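Local coordinates for uncharacterized protein (Acinetobacter baumannii, PDB 4PUX), which is of unknown function but folds as an antiparallel beta-barrel of the DUF3237 family, related to the allene oxide cyclase barrels, at residues A16-D21 with G46-K51; L22-W27 with I40-G45; G61-I66 with I75-L80; L91-Y96 with I122-E127. One frame throughout, in Å; residues are numbered along the deposited sequence. Where two conformers were deposited one is given.

Contact 1 of 4, residues A16-D21 with G46-K51; sequences AKFSVD and GTFEGK
Where strands 12-21 and 36-49 run antiparallel in the barrel wall, F18 and F48 meet as a non-hydrogen-bonded pair with both rings on the same face of the sheet. The two side chains lie side by side and point the same way. Their planes are tilted by only 22°, yet the rings are slid apart and barely overlap. Across this pair it is the CB of F48, not its ring, that sits over the centre of one F18 face, 3.7 Å from the F18 centroid, as a CH-pi contact. F48 holds CG between its backbone N and carbonyl carbon (chi1 50°), which carries the ring beyond that CB and past F18. This aromatic layer belongs to the apolar interior of the beta-barrel: Y154 of strand 151-159 stacks on F18, and L81 of strand 73-83 touches both phenylalanines. Next to the pair along the strands come two hydrogen-bonded pairs, one closed by K17 N to E49 O at 2.9 Å and the other by S19 N to T47 O at 2.9 Å, each with its reciprocal bond. The other face of the sheet is polar. There a water donates to K17 O at 2.9 Å and also bonds T47 OG1. At G46, which has no side chain, CA comes within 3.1 Å of S19 O in a CA-H...O contact.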
loop_
_atom_site.group_PDB
_atom_site.type_symbol
_atom_site.label_atom_id
_atom_site.label_comp_id
_atom_site.label_asym_id
_atom_site.label_seq_id
_atom_site.Cartn_x
_atom_site.Cartn_y
_atom_site.Cartn_z
ATOM N N ALA A 16 9.725 7.689 1.034
ATOM C CA ALA A 16 9.987 7.075 2.346
ATOM C C ALA A 16 9.700 5.599 2.333
ATOM O O ALA A 16 8.922 5.112 1.495
ATOM C CB ALA A 16 9.088 7.759 3.448
ATOM N N LYS A 17 10.317 4.898 3.274
ATOM C CA LYS A 17 10.000 3.494 3.576
ATOM C C LYS A 17 8.951 3.460 4.681
ATOM O O LYS A 17 9.143 4.033 5.746
ATOM C CB LYS A 17 11.228 2.705 4.008
ATOM C CG LYS A 17 10.895 1.228 4.364
ATOM C CD LYS A 17 12.196 0.425 4.666
ATOM C CE LYS A 17 11.962 -1.080 4.692
ATOM N NZ LYS A 17 13.178 -1.826 4.222
ATOM N N PHE A 18 7.820 2.838 4.378
ATOM C CA PHE A 18 6.680 2.673 5.275
ATOM C C PHE A 18 6.647 1.272 5.873
ATOM O O PHE A 18 6.838 0.260 5.147
ATOM C CB PHE A 18 5.348 2.899 4.528
ATOM C CG PHE A 18 5.034 4.361 4.215
ATOM C CD1 PHE A 18 5.757 5.068 3.240
ATOM C CD2 PHE A 18 4.009 5.032 4.896
ATOM C CE1 PHE A 18 5.460 6.405 2.935
ATOM C CE2 PHE A 18 3.718 6.388 4.592
ATOM C CZ PHE A 18 4.464 7.072 3.631
ATOM N N SER A 19 6.300 1.232 7.142
ATOM C CA SER A 19 6.089 -0.006 7.878
ATOM C C SER A 19 4.714 0.124 8.561
ATOM O O SER A 19 4.578 0.876 9.513
ATOM C CB SER A 19 7.259 -0.226 8.865
ATOM O OG SER A 19 8.511 -0.204 8.164
ATOM N N VAL A 20 3.707 -0.554 8.028
ATOM C CA VAL A 20 2.320 -0.447 8.501
ATOM C C VAL A 20 2.007 -1.627 9.428
ATOM O O VAL A 20 2.210 -2.808 9.074
ATOM C CB VAL A 20 1.297 -0.433 7.320
ATOM C CG1 VAL A 20 -0.096 -0.107 7.859
ATOM C CG2 VAL A 20 1.721 0.591 6.199
ATOM N N ASP A 21 1.500 -1.292 10.605
ATOM C CA ASP A 21 1.106 -2.308 11.610
ATOM C C ASP A 21 -0.405 -2.608 11.437
ATOM O O ASP A 21 -1.225 -1.677 11.339
ATOM C CB ASP A 21 1.355 -1.786 13.021
ATOM C CG ASP A 21 2.821 -1.789 13.405
ATOM O OD1 ASP A 21 3.577 -2.572 12.827
ATOM O OD2 ASP A 21 3.235 -1.001 14.298
ATOM N N GLY A 46 2.272 2.348 12.891
ATOM C CA GLY A 46 3.414 2.119 12.053
ATOM C C GLY A 46 4.285 3.346 11.928
ATOM O O GLY A 46 4.168 4.275 12.724
ATOM N N THR A 47 5.244 3.285 11.009
ATOM C CA THR A 47 6.251 4.336 10.851
ATOM C C THR A 47 6.534 4.597 9.394
ATOM O O THR A 47 6.224 3.754 8.502
ATOM C CB THR A 47 7.604 3.948 11.525
ATOM O OG1 THR A 47 8.118 2.759 10.926
ATOM C CG2 THR A 47 7.431 3.788 13.035
ATOM N N PHE A 48 7.133 5.754 9.108
ATOM C CA PHE A 48 7.722 6.009 7.786
ATOM C C PHE A 48 9.004 6.814 7.938
ATOM O O PHE A 48 9.117 7.662 8.846
ATOM C CB PHE A 48 6.734 6.710 6.827
ATOM C CG PHE A 48 6.060 7.940 7.404
ATOM C CD1 PHE A 48 4.893 7.819 8.160
ATOM C CD2 PHE A 48 6.540 9.225 7.122
ATOM C CE1 PHE A 48 4.291 8.940 8.716
ATOM C CE2 PHE A 48 5.922 10.353 7.667
ATOM C CZ PHE A 48 4.787 10.217 8.424
ATOM N N GLU A 49 9.961 6.541 7.055
ATOM C CA GLU A 49 11.290 7.143 7.139
ATOM C C GLU A 49 11.877 7.369 5.755
ATOM O O GLU A 49 12.125 6.429 5.004
ATOM C CB GLU A 49 12.219 6.235 7.950
ATOM C CG GLU A 49 13.667 6.803 8.170
ATOM C CD GLU A 49 13.759 7.880 9.255
ATOM O OE1 GLU A 49 12.711 8.203 9.859
ATOM O OE2 GLU A 49 14.896 8.410 9.493
ATOM N N GLY A 50 12.044 8.653 5.400
ATOM C CA GLY A 50 12.703 9.070 4.154
ATOM C C GLY A 50 13.450 10.373 4.342
ATOM O O GLY A 50 13.372 10.991 5.402
ATOM N N LYS A 51 14.155 10.807 3.305
ATOM C CA LYS A 51 14.976 12.016 3.387
ATOM C C LYS A 51 14.138 13.257 3.785
ATOM O O LYS A 51 14.540 14.032 4.701
ATOM C CB LYS A 51 15.695 12.268 2.040
ATOM C CG LYS A 51 16.687 13.450 2.042
ATOM C CD LYS A 51 17.393 13.582 0.672
ATOM C CE LYS A 51 18.438 14.681 0.685
ATOM N NZ LYS A 51 19.105 14.811 -0.656
HETATM O O HOH W 1 9.581 2.618 8.263
#

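Contact 2 of 4, residues L22-W27 with I40-G45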
loop_
_atom_site.group_PDB
_atom_site.type_symbol
_atom_site.label_atom_id
_atom_site.label_comp_id
_atom_site.label_asym_id
_atom_site.label_seq_id
_atom_site.Cartn_x
_atom_site.Cartn_y
_atom_site.Cartn_z
ATOM N N LEU A 22 -0.742 -3.908 11.447
ATOM C CA LEU A 22 -2.134 -4.411 11.311
ATOM C C LEU A 22 -2.457 -5.253 12.568
ATOM O O LEU A 22 -2.804 -6.437 12.472
ATOM C CB LEU A 22 -2.253 -5.261 10.042
ATOM C CG LEU A 22 -1.691 -4.623 8.786
ATOM C CD1 LEU A 22 -1.755 -5.623 7.642
ATOM C CD2 LEU A 22 -2.430 -3.331 8.444
ATOM N N ASN A 23 -2.279 -4.638 13.756
ATOM C CA ASN A 23 -2.273 -5.393 15.014
ATOM C C ASN A 23 -3.680 -5.483 15.682
ATOM O O ASN A 23 -3.888 -5.138 16.856
ATOM C CB ASN A 23 -1.237 -4.795 15.994
ATOM C CG ASN A 23 0.231 -4.935 15.539
ATOM O OD1 ASN A 23 1.108 -4.159 16.017
ATOM N ND2 ASN A 23 0.507 -5.829 14.667
ATOM N N ALA A 24 -4.637 -5.927 14.885
ATOM C CA ALA A 24 -6.017 -6.146 15.307
ATOM C C ALA A 24 -6.601 -7.258 14.455
ATOM O O ALA A 24 -6.118 -7.515 13.356
ATOM C CB ALA A 24 -6.863 -4.859 15.138
ATOM N N PRO A 25 -7.639 -7.943 14.967
ATOM C CA PRO A 25 -8.229 -8.984 14.131
ATOM C C PRO A 25 -8.896 -8.424 12.852
ATOM O O PRO A 25 -9.435 -7.308 12.844
ATOM C CB PRO A 25 -9.288 -9.638 15.049
ATOM C CG PRO A 25 -9.009 -9.125 16.415
ATOM C CD PRO A 25 -8.266 -7.830 16.286
ATOM N N VAL A 26 -8.817 -9.197 11.770
ATOM C CA VAL A 26 -9.491 -8.868 10.510
ATOM C C VAL A 26 -10.969 -9.210 10.636
ATOM O O VAL A 26 -11.311 -10.265 11.171
ATOM C CB VAL A 26 -8.887 -9.642 9.311
ATOM C CG1 VAL A 26 -9.652 -9.349 8.020
ATOM C CG2 VAL A 26 -7.381 -9.319 9.127
ATOM N N TRP A 27 -11.833 -8.288 10.213
ATOM C CA TRP A 27 -13.245 -8.606 10.039
ATOM C C TRP A 27 -13.449 -9.289 8.666
ATOM O O TRP A 27 -13.234 -8.678 7.616
ATOM C CB TRP A 27 -14.146 -7.386 10.207
ATOM C CG TRP A 27 -14.362 -6.894 11.613
ATOM C CD1 TRP A 27 -15.083 -7.548 12.630
ATOM C CD2 TRP A 27 -13.863 -5.707 12.189
ATOM N NE1 TRP A 27 -15.088 -6.788 13.756
ATOM C CE2 TRP A 27 -14.352 -5.651 13.523
ATOM C CE3 TRP A 27 -13.127 -4.623 11.696
ATOM C CZ2 TRP A 27 -14.088 -4.577 14.378
ATOM C CZ3 TRP A 27 -12.833 -3.567 12.571
ATOM C CH2 TRP A 27 -13.346 -3.540 13.875
ATOM N N ILE A 40 -12.080 -6.398 6.143
ATOM C CA ILE A 40 -11.800 -5.054 6.698
ATOM C C ILE A 40 -10.673 -5.239 7.687
ATOM O O ILE A 40 -10.816 -5.906 8.716
ATOM C CB ILE A 40 -13.052 -4.393 7.301
ATOM C CG1 ILE A 40 -14.172 -4.297 6.249
ATOM C CG2 ILE A 40 -12.699 -3.028 7.931
ATOM C CD1 ILE A 40 -15.514 -3.815 6.791
ATOM N N ILE A 41 -9.504 -4.769 7.278
ATOM C CA ILE A 41 -8.218 -5.014 7.946
ATOM C C ILE A 41 -7.737 -3.716 8.660
ATOM O O ILE A 41 -7.288 -2.762 7.985
ATOM C CB ILE A 41 -7.158 -5.444 6.910
ATOM C CG1 ILE A 41 -7.635 -6.639 6.071
ATOM C CG2 ILE A 41 -5.788 -5.696 7.588
ATOM C CD1 ILE A 41 -6.876 -6.856 4.802
ATOM N N PRO A 42 -7.987 -3.590 9.967
ATOM C CA PRO A 42 -7.577 -2.370 10.687
ATOM C C PRO A 42 -6.102 -2.024 10.610
ATOM O O PRO A 42 -5.248 -2.889 10.734
ATOM C CB PRO A 42 -8.002 -2.641 12.131
ATOM C CG PRO A 42 -9.092 -3.605 12.032
ATOM C CD PRO A 42 -8.619 -4.537 10.907
ATOM N N ILE A 43 -5.851 -0.734 10.398
ATOM C CA ILE A 43 -4.506 -0.164 10.464
ATOM C C ILE A 43 -4.319 0.482 11.840
ATOM O O ILE A 43 -5.000 1.438 12.175
ATOM C CB ILE A 43 -4.266 0.859 9.315
ATOM C CG1 ILE A 43 -4.256 0.087 7.969
ATOM C CG2 ILE A 43 -2.987 1.704 9.581
ATOM C CD1 ILE A 43 -4.415 0.975 6.768
ATOM N N THR A 44 -3.383 -0.063 12.639
ATOM C CA THR A 44 -3.272 0.316 14.049
ATOM C C THR A 44 -2.123 1.249 14.377
ATOM O O THR A 44 -2.074 1.842 15.476
ATOM C CB THR A 44 -3.177 -0.991 14.925
ATOM O OG1 THR A 44 -2.033 -1.759 14.538
ATOM C CG2 THR A 44 -4.455 -1.830 14.747
ATOM N N GLY A 45 -1.202 1.403 13.431
ATOM C CA GLY A 45 -0.025 2.251 13.621
ATOM C C GLY A 45 1.051 1.912 12.598
ATOM O O GLY A 45 0.776 1.290 11.570
HETATM O O HOH W 2 -0.073 -1.011 16.297
HETATM O O HOH W 3 -5.725 -5.784 11.099
#
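W27 and I40 form an antiparallel hydrogen-bonded pair, W27 N meeting I40 O at 3.0 Å and I40 N meeting W27 O at 2.9 Å, which opens strand 27-33 against strand 36-49 in the barrel sheet. Before that point the chain makes an inverse gamma turn centred on N23, whose A24 N to L22 O bond is weak. A loop results that is laid along strand 36-49 largely through side chains. At its start T44 OG1 is the acceptor: set between the backbone N and the carbonyl carbon (chi1 60°), it takes the N-H of N23 at 3.0 Å and 159°. Besides this firm backbone donor, the hydroxyl has a water at 2.7 Å from OG1 and a weak bond to D21 O. The methyl of A24 rests on P42 CB and T44 CG2 together. Farther along, the indole of W27 crosses P42 at about a right angle, its CZ3 3.8 Å from P42 CG, while CE3 reaches the CG2 branch of I40; NE1 bonds a citrate, probably from the crystallisation liquor. L22 and V26 both meet I41. The two branches of that isoleucine are shared out, CG2 lying 4.0 Å from L22 CD1 and CG1 lying 3.9 Å from V26 CG1.

Contact 3 of 4, residues G61-I66 with I75-L80; sequences GADWQI and IDTRYL. With EDO (1,2-ethanediol), chain D.
D63 reaches across to three consecutive residues of the partner strand, T77, D76 and I75. Its CB lies 3.7 Å from T77 CG2, the two residues being a non-hydrogen-bonded pair, and CG stays against the same methyl. Because CG is anti to the backbone N (chi1 -177°), the carboxylate runs along the sheet toward I75. OD1 then accepts the backbone N-H of D76 at 3.0 Å and 173°, on its syn side but 32° out of the carboxylate plane. With W64 N bonded to D76 O at 2.8 Å, D76 is held through both its N-H and its carbonyl. OD2, the other oxygen, touches I75 CD1 at 3.6 Å and takes a weak bond from Q65 NE2; the other end of that amide, OE1, is bonded to R39. Y79 OH hydrogen-bonds O2 of a 1,2-ethanediol at 2.9 Å, either being the possible donor; the molecule is probably from the crystallisation liquor, and the same hydroxyl bonds Y154 OH. Within the barrel, strand 54-67 is flanked by strand 36-49, where I41 bonds the backbone of D63, and strand 73-83 by strand 88-99, where T93 bonds the hydroxyl of T77.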
loop_
_atom_site.group_PDB
_atom_site.type_symbol
_atom_site.label_atom_id
_atom_site.label_comp_id
_atom_site.label_asym_id
_atom_site.label_seq_id
_atom_site.Cartn_x
_atom_site.Cartn_y
_atom_site.Cartn_z
ATOM N N GLY A 61 -8.331 4.013 10.576
ATOM C CA GLY A 61 -8.549 3.473 9.256
ATOM C C GLY A 61 -8.233 2.030 9.084
ATOM O O GLY A 61 -8.142 1.250 10.063
ATOM N N ALA A 62 -8.190 1.617 7.815
ATOM C CA ALA A 62 -8.171 0.205 7.440
ATOM C C ALA A 62 -7.901 0.033 5.947
ATOM O O ALA A 62 -7.910 1.021 5.183
ATOM C CB ALA A 62 -9.555 -0.457 7.771
ATOM N N ASP A 63 -7.665 -1.201 5.555
ATOM C CA ASP A 63 -7.803 -1.663 4.165
ATOM C C ASP A 63 -9.173 -2.324 4.028
ATOM O O ASP A 63 -9.458 -3.343 4.710
ATOM C CB ASP A 63 -6.668 -2.633 3.780
ATOM C CG ASP A 63 -6.716 -3.103 2.328
ATOM O OD1 ASP A 63 -7.567 -2.639 1.558
ATOM O OD2 ASP A 63 -5.803 -3.910 1.959
ATOM N N TRP A 64 -10.034 -1.716 3.211
ATOM C CA TRP A 64 -11.321 -2.312 2.816
ATOM C C TRP A 64 -11.071 -3.146 1.532
ATOM O O TRP A 64 -11.134 -2.618 0.430
ATOM C CB TRP A 64 -12.380 -1.219 2.594
ATOM C CG TRP A 64 -12.913 -0.598 3.867
ATOM C CD1 TRP A 64 -14.091 -0.976 4.501
ATOM C CD2 TRP A 64 -12.324 0.409 4.721
ATOM N NE1 TRP A 64 -14.274 -0.237 5.626
ATOM C CE2 TRP A 64 -13.217 0.606 5.810
ATOM C CE3 TRP A 64 -11.174 1.198 4.647
ATOM C CZ2 TRP A 64 -12.989 1.558 6.820
ATOM C CZ3 TRP A 64 -10.961 2.180 5.654
ATOM C CH2 TRP A 64 -11.868 2.358 6.694
ATOM N N GLN A 65 -10.684 -4.411 1.730
ATOM C CA GLN A 65 -10.169 -5.268 0.686
ATOM C C GLN A 65 -11.233 -6.174 0.109
ATOM O O GLN A 65 -12.193 -6.538 0.810
ATOM C CB GLN A 65 -9.038 -6.139 1.322
ATOM C CG GLN A 65 -8.227 -6.969 0.380
ATOM C CD GLN A 65 -7.101 -7.712 1.084
ATOM O OE1 GLN A 65 -7.286 -8.845 1.558
ATOM N NE2 GLN A 65 -5.941 -7.045 1.222
ATOM N N ILE A 66 -11.039 -6.550 -1.158
ATOM C CA ILE A 66 -11.864 -7.559 -1.840
ATOM C C ILE A 66 -10.895 -8.616 -2.375
ATOM O O ILE A 66 -9.896 -8.273 -3.009
ATOM C CB ILE A 66 -12.682 -6.990 -3.022
ATOM C CG1 ILE A 66 -13.635 -5.883 -2.553
ATOM C CG2 ILE A 66 -13.481 -8.116 -3.748
ATOM C CD1 ILE A 66 -14.139 -5.012 -3.681
ATOM N N ILE A 75 -6.845 -3.612 -3.174
ATOM C CA ILE A 75 -6.534 -2.811 -1.987
ATOM C C ILE A 75 -7.250 -1.469 -2.096
ATOM O O ILE A 75 -7.202 -0.812 -3.144
ATOM C CB ILE A 75 -4.990 -2.548 -1.953
ATOM C CG1 ILE A 75 -4.115 -3.832 -2.058
ATOM C CG2 ILE A 75 -4.597 -1.641 -0.818
ATOM C CD1 ILE A 75 -4.377 -4.831 -1.171
ATOM N N ASP A 76 -7.851 -1.027 -0.978
ATOM C CA ASP A 76 -8.552 0.291 -0.906
ATOM C C ASP A 76 -8.490 0.808 0.541
ATOM O O ASP A 76 -9.221 0.311 1.407
ATOM C CB ASP A 76 -9.998 0.187 -1.394
ATOM C CG ASP A 76 -10.663 1.543 -1.602
ATOM O OD1 ASP A 76 -10.684 2.352 -0.651
ATOM O OD2 ASP A 76 -11.170 1.769 -2.709
ATOM N N THR A 77 -7.532 1.678 0.823
ATOM C CA THR A 77 -7.256 2.113 2.181
ATOM C C THR A 77 -7.573 3.573 2.444
ATOM O O THR A 77 -7.507 4.438 1.553
ATOM C CB THR A 77 -5.751 1.888 2.602
ATOM O OG1 THR A 77 -4.937 2.840 1.916
ATOM C CG2 THR A 77 -5.243 0.429 2.286
ATOM N N ARG A 78 -7.821 3.868 3.728
ATOM C CA ARG A 78 -7.793 5.249 4.294
ATOM C C ARG A 78 -7.042 5.170 5.628
ATOM O O ARG A 78 -7.411 4.345 6.463
ATOM C CB ARG A 78 -9.196 5.795 4.538
ATOM C CG ARG A 78 -10.018 5.924 3.285
ATOM C CD ARG A 78 -11.393 6.574 3.533
ATOM N NE ARG A 78 -12.155 6.645 2.279
ATOM C CZ ARG A 78 -13.385 7.162 2.165
ATOM N NH1 ARG A 78 -14.046 7.568 3.257
ATOM N NH2 ARG A 78 -13.971 7.234 0.963
ATOM N N TYR A 79 -5.998 5.968 5.818
ATOM C CA TYR A 79 -5.286 6.081 7.070
ATOM C C TYR A 79 -4.626 7.424 7.239
ATOM O O TYR A 79 -4.884 8.359 6.431
ATOM C CB TYR A 79 -4.375 4.884 7.309
ATOM C CG TYR A 79 -3.287 4.502 6.309
ATOM C CD1 TYR A 79 -3.590 3.917 5.083
ATOM C CD2 TYR A 79 -1.943 4.514 6.695
ATOM C CE1 TYR A 79 -2.591 3.422 4.247
ATOM C CE2 TYR A 79 -0.949 4.028 5.880
ATOM C CZ TYR A 79 -1.258 3.428 4.688
ATOM O OH TYR A 79 -0.255 2.876 3.920
ATOM N N LEU A 80 -3.836 7.598 8.315
ATOM C CA LEU A 80 -3.464 8.941 8.801
ATOM C C LEU A 80 -2.030 8.998 9.316
ATOM O O LEU A 80 -1.634 8.150 10.117
ATOM C CB LEU A 80 -4.468 9.415 9.841
ATOM C CG LEU A 80 -4.313 10.816 10.395
ATOM C CD1 LEU A 80 -4.434 11.872 9.280
ATOM C CD2 LEU A 80 -5.384 11.076 11.449
HETATM C C1 EDO D . -1.243 -0.406 0.960
HETATM O O1 EDO D . -2.089 -1.423 1.095
HETATM C C2 EDO D . -1.346 0.615 2.072
HETATM O O2 EDO D . -1.002 0.178 3.372
#

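Contact 4 of 4, residues L91-Y96 with I122-E127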
loop_
_atom_site.group_PDB
_atom_site.type_symbol
_atom_site.label_atom_id
_atom_site.label_comp_id
_atom_site.label_asym_id
_atom_site.label_seq_id
_atom_site.Cartn_x
_atom_site.Cartn_y
_atom_site.Cartn_z
ATOM N N LEU A 91 -3.890 9.796 4.045
ATOM C CA LEU A 91 -3.389 8.957 2.967
ATOM C C LEU A 91 -4.485 7.969 2.510
ATOM O O LEU A 91 -5.121 7.287 3.357
ATOM C CB LEU A 91 -2.117 8.195 3.464
ATOM C CG LEU A 91 -1.477 7.194 2.481
ATOM C CD1 LEU A 91 -1.076 7.847 1.190
ATOM C CD2 LEU A 91 -0.273 6.494 3.143
ATOM N N GLN A 92 -4.590 7.812 1.189
ATOM C CA GLN A 92 -5.400 6.779 0.513
ATOM C C GLN A 92 -4.462 5.974 -0.399
ATOM O O GLN A 92 -3.726 6.561 -1.193
ATOM C CB GLN A 92 -6.516 7.397 -0.329
ATOM C CG GLN A 92 -7.552 8.171 0.481
ATOM C CD GLN A 92 -8.393 9.099 -0.369
ATOM O OE1 GLN A 92 -8.063 10.315 -0.543
ATOM N NE2 GLN A 92 -9.368 8.536 -1.021
ATOM N N THR A 93 -4.500 4.638 -0.292
ATOM C CA THR A 93 -3.782 3.785 -1.234
ATOM C C THR A 93 -4.787 2.844 -1.931
ATOM O O THR A 93 -5.823 2.456 -1.375
ATOM C CB THR A 93 -2.635 2.972 -0.586
ATOM O OG1 THR A 93 -3.184 1.933 0.235
ATOM C CG2 THR A 93 -1.725 3.863 0.280
ATOM N N LYS A 94 -4.444 2.489 -3.151
ATOM C CA LYS A 94 -5.200 1.578 -4.013
ATOM C C LYS A 94 -4.210 0.715 -4.789
ATOM O O LYS A 94 -3.111 1.155 -5.112
ATOM C CB LYS A 94 -6.105 2.352 -4.973
ATOM C CG LYS A 94 -7.290 3.090 -4.263
ATOM C CD LYS A 94 -8.084 3.902 -5.192
ATOM C CE LYS A 94 -9.319 4.493 -4.515
ATOM N NZ LYS A 94 -8.973 5.561 -3.507
ATOM N N GLY A 95 -4.601 -0.507 -5.099
ATOM C CA GLY A 95 -3.751 -1.349 -5.916
ATOM C C GLY A 95 -4.116 -2.820 -5.851
ATOM O O GLY A 95 -5.272 -3.157 -5.585
ATOM N N TYR A 96 -3.116 -3.678 -6.107
ATOM C CA TYR A 96 -3.345 -5.112 -6.318
ATOM C C TYR A 96 -2.286 -5.942 -5.633
ATOM O O TYR A 96 -1.084 -5.553 -5.619
ATOM C CB TYR A 96 -3.311 -5.482 -7.825
ATOM C CG TYR A 96 -4.297 -4.736 -8.695
ATOM C CD1 TYR A 96 -5.679 -4.912 -8.517
ATOM C CD2 TYR A 96 -3.863 -3.852 -9.689
ATOM C CE1 TYR A 96 -6.590 -4.247 -9.329
ATOM C CE2 TYR A 96 -4.761 -3.153 -10.492
ATOM C CZ TYR A 96 -6.123 -3.368 -10.329
ATOM O OH TYR A 96 -7.039 -2.689 -11.118
ATOM N N ILE A 122 1.021 -0.439 -5.318
ATOM C CA ILE A 122 -0.020 0.515 -4.991
ATOM C C ILE A 122 0.210 1.901 -5.620
ATOM O O ILE A 122 1.352 2.277 -5.943
ATOM C CB ILE A 122 -0.164 0.690 -3.443
ATOM C CG1 ILE A 122 1.170 1.122 -2.796
ATOM C CG2 ILE A 122 -0.660 -0.603 -2.814
ATOM C CD1 ILE A 122 1.053 1.554 -1.334
ATOM N N THR A 123 -0.885 2.659 -5.718
ATOM C CA THR A 123 -0.870 4.120 -5.953
ATOM C C THR A 123 -1.244 4.827 -4.645
ATOM O O THR A 123 -1.933 4.228 -3.783
ATOM C CB THR A 123 -1.828 4.549 -7.080
ATOM O OG1 THR A 123 -3.179 4.234 -6.720
ATOM C CG2 THR A 123 -1.480 3.847 -8.377
HETATM N N MSE A 124 -0.794 6.063 -4.501
HETATM C CA MSE A 124 -0.926 6.804 -3.257
HETATM C C MSE A 124 -1.481 8.217 -3.534
HETATM O O MSE A 124 -0.992 8.896 -4.423
HETATM C CB MSE A 124 0.460 6.933 -2.571
HETATM C CG MSE A 124 1.160 5.611 -2.339
HETATM SE SE MSE A 124 2.949 5.801 -1.624
HETATM C CE MSE A 124 2.599 6.397 0.178
ATOM N N GLN A 125 -2.400 8.674 -2.668
ATOM C CA GLN A 125 -3.001 10.011 -2.735
ATOM C C GLN A 125 -2.934 10.647 -1.346
ATOM O O GLN A 125 -3.337 10.004 -0.341
ATOM C CB GLN A 125 -4.457 9.907 -3.176
ATOM C CG GLN A 125 -5.159 11.220 -3.299
ATOM C CD GLN A 125 -6.576 11.066 -3.807
ATOM O OE1 GLN A 125 -7.031 9.966 -4.192
ATOM N NE2 GLN A 125 -7.274 12.148 -3.824
ATOM N N PHE A 126 -2.406 11.848 -1.278
ATOM C CA PHE A 126 -2.185 12.574 -0.009
ATOM C C PHE A 126 -3.055 13.813 0.126
ATOM O O PHE A 126 -3.291 14.511 -0.857
ATOM C CB PHE A 126 -0.741 13.026 0.067
ATOM C CG PHE A 126 0.287 11.941 -0.128
ATOM C CD1 PHE A 126 0.798 11.660 -1.406
ATOM C CD2 PHE A 126 0.810 11.239 0.972
ATOM C CE1 PHE A 126 1.831 10.699 -1.568
ATOM C CE2 PHE A 126 1.812 10.278 0.807
ATOM C CZ PHE A 126 2.298 9.981 -0.486
ATOM N N GLU A 127 -3.339 14.224 1.376
ATOM C CA GLU A 127 -4.045 15.481 1.683
ATOM C C GLU A 127 -3.477 16.062 2.960
ATOM O O GLU A 127 -3.529 15.404 3.996
ATOM C CB GLU A 127 -5.543 15.349 1.916
ATOM C CG GLU A 127 -6.411 15.244 0.783
ATOM C CD GLU A 127 -7.918 15.395 1.163
ATOM O OE1 GLU A 127 -8.317 16.152 2.146
ATOM O OE2 GLU A 127 -8.694 14.843 0.379
HETATM O O HOH W 4 -4.441 6.171 -4.389
HETATM O O HOH W 5 -10.005 12.508 -1.338
HETATM O O HOH W 6 -6.732 7.158 -4.293
#
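Q92 and Q125 lie side by side and point the same way, their extended chains bringing the two amides within 30° of parallel. They do not bond each other: the closest approach is from Q92 OE1 to Q125 CD, 3.7 Å, and each amide oxygen looks to water instead. One water donates to Q92 OE1 and to E127 OE2; another accepts from K94 NZ at 2.9 Å and donates to Q125 OE1 at 2.8 Å, so that it bridges the lysine tip to Q125. On the other face the partners are mostly apolar. L91 and F126 are likewise aligned, with L91 CD1 4.2 Å from the F126 centroid and 29° off the ring normal, an off-centre CH-pi contact. M124, a selenomethionine, approaches the same leucine at a slant; its chain bends at chi3 (71°) and sets CE 4.1 Å from L91 CD1. T93 offers CG2 to I122 CD1 at 4.0 Å, while its hydroxyl turns to T77 on the next strand. Between the two faces the backbones pair in regular antiparallel fashion, Q92 with Q125 and K94 with T123, T123 N meeting K94 O at 2.8 Å. Y154 of strand 151-159 touches L91, I122 and M124. A more polar, largely solvent-exposed row of glutamines, lysine and threonine backed by leucine, methionine and phenylalanine is the two-sided wall expected of an antiparallel beta-barrel.

Overall arrangement
From the N terminus, contact 1 pairs strand 12-21 with the end of strand 36-49 and so closes a loop of 24 residues; contact 2 lies within that loop, linked to contact 1 by the D21 bonds to T44 and G45, and pairs the start of strand 27-33 with the same strand 36-49. Contact 3 follows in series as the hairpin of strands 54-67 and 73-83, joined to contact 2 by the backbone bonds of I41 with D63 and I43 with G61. Contact 4 closes last, over a segment holding helix 101-108, and borders contact 3 through T77 and T93. None cross along the chain, but F18 meets M124 and L91 across the barrel interior, tying contact 1 to contact 4.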